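Local coordinates for protein putative nucleotidyltransferase (PDB 2RFF) that is a putative archaeal nucleotidyltransferase that probably transfers nucleotidyl groups to a substrate not yet established, at residues A[24-27]-A[28-32]; A[101-104]-A[105-108]. All coordinates share one frame; numbering follows the deposited sequence. Where two conformers were deposited one is given.

Interaction 1: residues A[24-27]-A[28-32]; sequences EEVA and SSFPN
F30 crosses the V26 side chain obliquely, one helical turn on from it, with its CD2 atom 3.9 Å from V26 CG1. With CG1 anti to the backbone N (chi1 -180°), that branch of V26 is the one that meets the ring. The carbonyl oxygen of V26 also comes to the edge of the F30 ring, near its plane, 3.4 Å from CD2.

That same oxygen accepts from two successive amides near the end of helix 6-29. F30 N, 3.1 Å from V26 O, lies nearly along the C=O axis. S29 N, 3.0 Å from V26 O, sits well above the carbonyl plane, so its bond is less well directed. S29 N also makes a weak bond back to E25 O. Just before this, S28 N makes an ordinary i-to-i+4 bond to E24 O at 3.1 Å. In the conformer described, S28 OG donates to E25 O at 2.9 Å, turned back to it by the first torsion (chi1 76°). S28 has a second conformer, so this bond may not always be present.

V26 is buried, and its side chain also meets F57 and F59 of strand 53-59 and V74 of helix 67-74. F30 reaches M73 of that helix. The carboxylates of E24 and E25 turn to K20 and R79.

The mix of i-to-i+3 and i-to-i+4 bonds is consistent with helical bonding that weakens here. The shared V26 carbonyl takes the last two amides, while the S28 hydroxyl donates to the E25 carbonyl.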
loop_
_atom_site.group_PDB
_atom_site.type_symbol
_atom_site.label_atom_id
_atom_site.label_comp_id
_atom_site.label_asym_id
_atom_site.label_seq_id
_atom_site.Cartn_x
_atom_site.Cartn_y
_atom_site.Cartn_z
ATOM N N GLU A 24 2.434 -3.921 8.633
ATOM C CA GLU A 24 2.721 -4.823 9.768
ATOM C C GLU A 24 1.528 -4.962 10.693
ATOM O O GLU A 24 1.180 -6.057 11.107
ATOM C CB GLU A 24 3.927 -4.318 10.591
ATOM C CG GLU A 24 5.211 -4.575 9.870
ATOM C CD GLU A 24 6.455 -4.052 10.558
ATOM O OE1 GLU A 24 6.386 -3.016 11.281
ATOM O OE2 GLU A 24 7.521 -4.698 10.325
ATOM N N GLU A 25 0.879 -3.844 10.965
ATOM C CA GLU A 25 -0.264 -3.825 11.852
ATOM C C GLU A 25 -1.466 -4.509 11.225
ATOM O O GLU A 25 -2.101 -5.342 11.846
ATOM C CB GLU A 25 -0.626 -2.396 12.263
ATOM C CG GLU A 25 0.469 -1.744 13.068
ATOM C CD GLU A 25 0.207 -0.307 13.353
ATOM O OE1 GLU A 25 -0.904 0.191 13.138
ATOM O OE2 GLU A 25 1.140 0.358 13.820
ATOM N N VAL A 26 -1.785 -4.133 9.990
ATOM C CA VAL A 26 -2.905 -4.759 9.224
ATOM C C VAL A 26 -2.691 -6.268 9.017
ATOM O O VAL A 26 -3.584 -7.052 9.311
ATOM C CB VAL A 26 -3.208 -4.019 7.913
ATOM C CG1 VAL A 26 -4.370 -4.691 7.149
ATOM C CG2 VAL A 26 -3.515 -2.552 8.191
ATOM N N ALA A 27 -1.486 -6.659 8.622
ATOM C CA ALA A 27 -1.168 -8.091 8.386
ATOM C C ALA A 27 -1.306 -8.929 9.687
ATOM O O ALA A 27 -1.734 -10.035 9.662
ATOM C CB ALA A 27 0.211 -8.251 7.809
ATOM N N SER A 28 -0.971 -8.335 10.823
ATOM C CA SER A 28 -1.100 -9.018 12.138
ATOM C C SER A 28 -2.560 -9.118 12.587
ATOM O O SER A 28 -2.896 -9.979 13.404
ATOM C CB SER A 28 -0.264 -8.334 13.226
ATOM O OG SER A 28 -0.854 -7.130 13.697
ATOM N N SER A 29 -3.413 -8.238 12.067
ATOM C CA SER A 29 -4.814 -8.147 12.422
ATOM C C SER A 29 -5.781 -8.968 11.587
ATOM O O SER A 29 -6.869 -9.297 12.077
ATOM C CB SER A 29 -5.239 -6.671 12.423
ATOM O OG SER A 29 -4.561 -5.895 13.422
ATOM N N PHE A 30 -5.435 -9.269 10.319
ATOM C CA PHE A 30 -6.270 -9.971 9.395
ATOM C C PHE A 30 -5.507 -11.104 8.743
ATOM O O PHE A 30 -4.688 -10.867 7.855
ATOM C CB PHE A 30 -6.758 -8.985 8.374
ATOM C CG PHE A 30 -7.572 -7.874 8.963
ATOM C CD1 PHE A 30 -8.894 -8.080 9.285
ATOM C CD2 PHE A 30 -6.991 -6.627 9.258
ATOM C CE1 PHE A 30 -9.642 -7.052 9.877
ATOM C CE2 PHE A 30 -7.732 -5.620 9.852
ATOM C CZ PHE A 30 -9.058 -5.835 10.134
ATOM N N PRO A 31 -5.770 -12.359 9.167
ATOM C CA PRO A 31 -5.160 -13.519 8.528
ATOM C C PRO A 31 -5.412 -13.588 7.025
ATOM O O PRO A 31 -4.575 -14.121 6.325
ATOM C CB PRO A 31 -5.806 -14.711 9.262
ATOM C CG PRO A 31 -6.189 -14.190 10.571
ATOM C CD PRO A 31 -6.630 -12.788 10.293
ATOM N N ASN A 32 -6.526 -13.023 6.560
ATOM C CA ASN A 32 -6.902 -12.984 5.127
ATOM C C ASN A 32 -6.249 -11.864 4.288
ATOM O O ASN A 32 -6.458 -11.819 3.086
ATOM C CB ASN A 32 -8.424 -13.017 4.906
ATOM C CG ASN A 32 -9.171 -11.829 5.534
ATOM O OD1 ASN A 32 -8.768 -11.337 6.597
ATOM N ND2 ASN A 32 -10.277 -11.404 4.930
#

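Interaction 2: residues A[101-104]-A[105-108]; sequences FWKR and EKGF. With EDO (1,2-ethanediol), chain B.
The carbonyl oxygen of K103 takes two amides at the turn of the hairpin. K106 N donates to K103 O at 2.9 Å, from well above the carbonyl plane. G107 N lies 2.8 Å from K103 O, but its bond is bent and weak. K106 and G107 thus both face K103, a classic beta bulge. K103 N returns a much straighter bond to G107 O, with an angle of 164° at the hydrogen. G107 has positive phi, which favours glycine.

W102 and F108 lie on one face of the sheet, and F101 joins them in an aromatic cluster. W102 points the edge of its indole at the face of F108. Its CD1 stands over the centre of that ring, 3.6 Å from F108 CZ. F108 in turn sets its edge toward the face of F101 in an offset edge-to-face pair, planes at 80°. Here F108 CE1 lies 3.8 Å from F101 CE2. With CG anti to the carbonyl carbon (chi1 -65°), F108 offers a face to W102 and an edge to F101. Outside the hairpin, K20 and V23 of helix 6-29 touch F108. With F108 replaced by an alanine, the W102 edge and the F101 face would probably lose their shared partner, and a gap would open against that helix.

The indole edge also points at the R104 guanidinium, with W102 CH2 over its centre, 3.6 Å from the plane. R104 NH2 bonds to the A27 carbonyl. Near the turn, K103 NZ makes a long salt bridge to E105 OE1, while E34 and E35 are its other anionic partners. E105 OE2 accepts from O1 of the ethanediol at 2.7 Å.

Two amides on one carbonyl shape the turn, an aromatic cluster joins the two strands, and K103 probably eases the crowding of E105 and E34 carboxylates.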
loop_
_atom_site.group_PDB
_atom_site.type_symbol
_atom_site.label_atom_id
_atom_site.label_comp_id
_atom_site.label_asym_id
_atom_site.label_seq_id
_atom_site.Cartn_x
_atom_site.Cartn_y
_atom_site.Cartn_z
ATOM N N PHE A 101 4.507 -4.880 -2.639
ATOM C CA PHE A 101 5.158 -4.380 -1.446
ATOM C C PHE A 101 5.308 -5.485 -0.416
ATOM O O PHE A 101 6.318 -5.542 0.280
ATOM C CB PHE A 101 4.316 -3.223 -0.888
ATOM C CG PHE A 101 4.937 -2.468 0.273
ATOM C CD1 PHE A 101 6.080 -1.707 0.056
ATOM C CD2 PHE A 101 4.324 -2.462 1.529
ATOM C CE1 PHE A 101 6.621 -0.972 1.102
ATOM C CE2 PHE A 101 4.886 -1.736 2.592
ATOM C CZ PHE A 101 6.044 -1.008 2.384
ATOM N N TRP A 102 4.272 -6.311 -0.289
ATOM C CA TRP A 102 4.216 -7.358 0.697
ATOM C C TRP A 102 3.284 -8.445 0.183
ATOM O O TRP A 102 2.315 -8.186 -0.564
ATOM C CB TRP A 102 3.707 -6.760 2.021
ATOM C CG TRP A 102 3.486 -7.726 3.164
ATOM C CD1 TRP A 102 4.359 -8.035 4.160
ATOM C CD2 TRP A 102 2.322 -8.529 3.394
ATOM N NE1 TRP A 102 3.804 -8.953 5.031
ATOM C CE2 TRP A 102 2.558 -9.292 4.563
ATOM C CE3 TRP A 102 1.093 -8.683 2.720
ATOM C CZ2 TRP A 102 1.599 -10.185 5.090
ATOM C CZ3 TRP A 102 0.146 -9.592 3.221
ATOM C CH2 TRP A 102 0.404 -10.322 4.405
ATOM N N LYS A 103 3.607 -9.664 0.571
ATOM C CA LYS A 103 2.758 -10.823 0.279
ATOM C C LYS A 103 2.900 -11.765 1.471
ATOM O O LYS A 103 3.989 -11.947 1.989
ATOM C CB LYS A 103 3.128 -11.500 -1.033
ATOM C CG LYS A 103 2.234 -12.674 -1.380
ATOM C CD LYS A 103 2.490 -13.082 -2.790
ATOM C CE LYS A 103 1.757 -14.336 -3.173
ATOM N NZ LYS A 103 0.312 -14.147 -3.220
ATOM N N ARG A 104 1.802 -12.368 1.905
ATOM C CA ARG A 104 1.871 -13.256 3.046
ATOM C C ARG A 104 3.022 -14.290 2.946
ATOM O O ARG A 104 3.786 -14.408 3.916
ATOM C CB ARG A 104 0.517 -13.942 3.275
ATOM C CG ARG A 104 0.438 -14.887 4.451
ATOM C CD ARG A 104 0.459 -14.184 5.767
ATOM N NE ARG A 104 -0.729 -13.362 5.997
ATOM C CZ ARG A 104 -0.886 -12.493 7.011
ATOM N NH1 ARG A 104 0.067 -12.286 7.894
ATOM N NH2 ARG A 104 -2.013 -11.800 7.103
ATOM N N GLU A 105 3.171 -14.931 1.784
ATOM C CA GLU A 105 4.170 -15.988 1.553
ATOM C C GLU A 105 5.580 -15.443 1.246
ATOM O O GLU A 105 6.527 -16.225 1.157
ATOM C CB GLU A 105 3.712 -16.955 0.470
ATOM C CG GLU A 105 2.381 -17.657 0.798
ATOM C CD GLU A 105 1.119 -16.849 0.479
ATOM O OE1 GLU A 105 1.214 -15.676 0.027
ATOM O OE2 GLU A 105 0.016 -17.416 0.666
ATOM N N LYS A 106 5.723 -14.119 1.146
ATOM C CA LYS A 106 7.017 -13.463 0.890
ATOM C C LYS A 106 7.487 -12.498 1.972
ATOM O O LYS A 106 8.651 -12.144 1.969
ATOM C CB LYS A 106 6.944 -12.655 -0.410
ATOM C CG LYS A 106 6.561 -13.446 -1.666
ATOM C CD LYS A 106 6.728 -12.586 -2.937
ATOM C CE LYS A 106 6.542 -13.424 -4.208
ATOM N NZ LYS A 106 6.538 -12.578 -5.453
ATOM N N GLY A 107 6.611 -12.085 2.886
ATOM C CA GLY A 107 6.946 -10.965 3.777
ATOM C C GLY A 107 7.086 -9.710 2.920
ATOM O O GLY A 107 6.512 -9.620 1.859
ATOM N N PHE A 108 7.868 -8.742 3.359
ATOM C CA PHE A 108 8.091 -7.519 2.572
ATOM C C PHE A 108 9.083 -7.741 1.440
ATOM O O PHE A 108 10.062 -8.455 1.603
ATOM C CB PHE A 108 8.535 -6.360 3.453
ATOM C CG PHE A 108 7.498 -5.942 4.404
ATOM C CD1 PHE A 108 6.530 -5.020 4.012
ATOM C CD2 PHE A 108 7.398 -6.535 5.663
ATOM C CE1 PHE A 108 5.492 -4.641 4.903
ATOM C CE2 PHE A 108 6.379 -6.143 6.552
ATOM C CZ PHE A 108 5.411 -5.213 6.139
HETATM C C1 EDO B . 0.170 -20.150 2.939
HETATM O O1 EDO B . -0.445 -19.851 1.678
HETATM C C2 EDO B . 0.201 -18.874 3.774
HETATM O O2 EDO B . -1.071 -18.542 4.323
#

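In the fold
Interaction 1 ends helix 6-29 at the surface, with V26 as its one buried residue. Interaction 2 is partly buried and forms the hairpin of strands 98-103 and 107-108, at one margin of the mixed sheet. The two meet directly. R104 of the hairpin probably hydrogen-bonds through NH2 to the A27 carbonyl near the helix end, and the A27 methyl packs on the W102 indole. Helix 6-29 therefore lies against the hairpin. Each has a carbonyl shared by two amides, V26 in one and K103 in the other. Beyond that, 24-32 relies on backbone bonds, a serine hydroxyl and one aliphatic-aromatic touch, whereas 101-108 adds an aromatic cluster and charged groups.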